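Local coordinates for transcription antitermination protein NusB (Aquifex aeolicus, PDB 3R2C) that probably binds the boxA antiterminator sequence of ribosomal RNA operons and takes part in the transcription antitermination needed to express rRNA genes, at residues A[62-67]-A[87-92]. Sequence-based numbering, arbitrary orientation.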
loop_
_atom_site.group_PDB
_atom_site.type_symbol
_atom_site.label_atom_id
_atom_site.label_comp_id
_atom_site.label_asym_id
_atom_site.label_seq_id
_atom_site.Cartn_x
_atom_site.Cartn_y
_atom_site.Cartn_z
ATOM N N ASP A 62 6.111 -13.141 0.684
ATOM C CA ASP A 62 6.496 -12.658 2.005
ATOM C C ASP A 62 7.717 -13.428 2.541
ATOM O O ASP A 62 8.588 -12.862 3.186
ATOM C CB ASP A 62 5.301 -12.773 2.972
ATOM C CG ASP A 62 4.254 -11.659 2.749
ATOM O OD1 ASP A 62 4.431 -10.841 1.813
ATOM O OD2 ASP A 62 3.252 -11.598 3.499
ATOM N N SER A 63 7.759 -14.726 2.280
ATOM C CA SER A 63 8.901 -15.547 2.689
ATOM C C SER A 63 10.179 -15.134 1.953
ATOM O O SER A 63 11.262 -15.050 2.541
ATOM C CB SER A 63 8.594 -17.017 2.412
ATOM O OG SER A 63 9.718 -17.825 2.673
ATOM N N ILE A 64 10.061 -14.896 0.652
ATOM C CA ILE A 64 11.218 -14.471 -0.135
ATOM C C ILE A 64 11.760 -13.147 0.398
ATOM O O ILE A 64 12.961 -12.966 0.548
ATOM C CB ILE A 64 10.847 -14.316 -1.609
ATOM C CG1 ILE A 64 10.669 -15.706 -2.232
ATOM C CG2 ILE A 64 11.911 -13.493 -2.340
ATOM C CD1 ILE A 64 9.921 -15.698 -3.532
ATOM N N ILE A 65 10.862 -12.223 0.701
ATOM C CA ILE A 65 11.257 -10.939 1.259
ATOM C C ILE A 65 11.938 -11.139 2.619
ATOM O O ILE A 65 13.006 -10.592 2.866
ATOM C CB ILE A 65 10.029 -10.005 1.386
ATOM C CG1 ILE A 65 9.557 -9.566 -0.017
ATOM C CG2 ILE A 65 10.346 -8.793 2.256
ATOM C CD1 ILE A 65 8.143 -8.949 -0.009
ATOM N N GLU A 66 11.329 -11.943 3.489
ATOM C CA GLU A 66 11.865 -12.147 4.835
ATOM C C GLU A 66 13.254 -12.783 4.830
ATOM O O GLU A 66 14.085 -12.468 5.674
ATOM C CB GLU A 66 10.898 -12.988 5.679
ATOM C CG GLU A 66 9.805 -12.151 6.321
ATOM C CD GLU A 66 8.951 -12.942 7.305
ATOM O OE1 GLU A 66 9.019 -14.193 7.288
ATOM O OE2 GLU A 66 8.212 -12.313 8.094
ATOM N N LYS A 67 13.504 -13.673 3.878
ATOM C CA LYS A 67 14.825 -14.276 3.740
ATOM C C LYS A 67 15.931 -13.226 3.614
ATOM O O LYS A 67 17.084 -13.508 3.927
ATOM C CB LYS A 67 14.859 -15.221 2.540
ATOM C CG LYS A 67 16.153 -16.006 2.403
ATOM C CD LYS A 67 15.966 -17.223 1.506
ATOM C CE LYS A 67 17.160 -18.169 1.584
ATOM N NZ LYS A 67 16.963 -19.397 0.757
ATOM N N LEU A 87 4.942 -6.113 -4.600
ATOM C CA LEU A 87 4.663 -5.881 -6.003
ATOM C C LEU A 87 5.922 -6.128 -6.841
ATOM O O LEU A 87 5.861 -6.754 -7.908
ATOM C CB LEU A 87 4.149 -4.450 -6.193
ATOM C CG LEU A 87 3.857 -4.035 -7.637
ATOM C CD1 LEU A 87 2.814 -4.960 -8.261
ATOM C CD2 LEU A 87 3.397 -2.569 -7.687
ATOM N N GLY A 88 7.064 -5.632 -6.364
ATOM C CA GLY A 88 8.327 -5.812 -7.069
ATOM C C GLY A 88 8.647 -7.293 -7.222
ATOM O O GLY A 88 9.067 -7.748 -8.277
ATOM N N VAL A 89 8.432 -8.063 -6.172
ATOM C CA VAL A 89 8.747 -9.489 -6.234
ATOM C C VAL A 89 7.800 -10.207 -7.199
ATOM O O VAL A 89 8.225 -11.054 -7.975
ATOM C CB VAL A 89 8.697 -10.139 -4.842
ATOM C CG1 VAL A 89 8.725 -11.688 -4.953
ATOM C CG2 VAL A 89 9.856 -9.629 -3.995
ATOM N N ALA A 90 6.515 -9.871 -7.135
ATOM C CA ALA A 90 5.528 -10.477 -8.018
ATOM C C ALA A 90 5.924 -10.267 -9.485
ATOM O O ALA A 90 5.846 -11.197 -10.291
ATOM C CB ALA A 90 4.135 -9.901 -7.755
ATOM N N GLU A 91 6.354 -9.064 -9.842
ATOM C CA GLU A 91 6.675 -8.808 -11.252
ATOM C C GLU A 91 8.029 -9.377 -11.671
ATOM O O GLU A 91 8.154 -9.977 -12.741
ATOM C CB GLU A 91 6.640 -7.310 -11.595
ATOM C CG GLU A 91 6.606 -7.107 -13.113
ATOM C CD GLU A 91 6.225 -5.703 -13.525
ATOM O OE1 GLU A 91 6.135 -4.823 -12.642
ATOM O OE2 GLU A 91 6.018 -5.483 -14.740
ATOM N N LEU A 92 9.047 -9.179 -10.845
ATOM C CA LEU A 92 10.403 -9.591 -11.212
ATOM C C LEU A 92 10.519 -11.107 -11.243
ATOM O O LEU A 92 11.192 -11.673 -12.089
ATOM C CB LEU A 92 11.418 -9.038 -10.209
ATOM C CG LEU A 92 11.659 -7.532 -10.343
ATOM C CD1 LEU A 92 12.517 -7.038 -9.176
ATOM C CD2 LEU A 92 12.302 -7.189 -11.695
#
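Val89 turns its two methyls from helix 79-94 onto Ile64 and Ile65 of helix 58-66, a helix-helix contact inside the all-helical NusB fold. The meeting across these segments is purely apolar, with no hydrogen bond between them. CG2 of Val89 lies 4.0 Å from CG1 of Ile65, and the two side chains cross at a slant. The other branch, CG1 of Val89, faces CD1 of Ile64 more loosely at 4.4 Å, so the valine spreads its fork over two consecutive isoleucines. Ile130 of helix 117-137 touches all three side chains and makes this a three-helix junction, while the side chain of Phe94 also touches Ile64 and Val89.

Polar groups stay off the interface. Asp62 forms a salt bridge through OD2 with NH2 of Arg86, the residue just before the 87-92 segment, giving the two helices a charged link beside the apolar one. On helix 79-94, buried Glu91 forms a salt bridge with Arg8 through OE1 and a hydrogen bond with Tyr46 OH through OE2, joining this helix to helices 3-21 and 41-56.

The closest approach depends on Ile65's first torsion (chi1 -70°), which sets Ile65 CG1 anti to the carbonyl carbon and carries it to Val89 CG2.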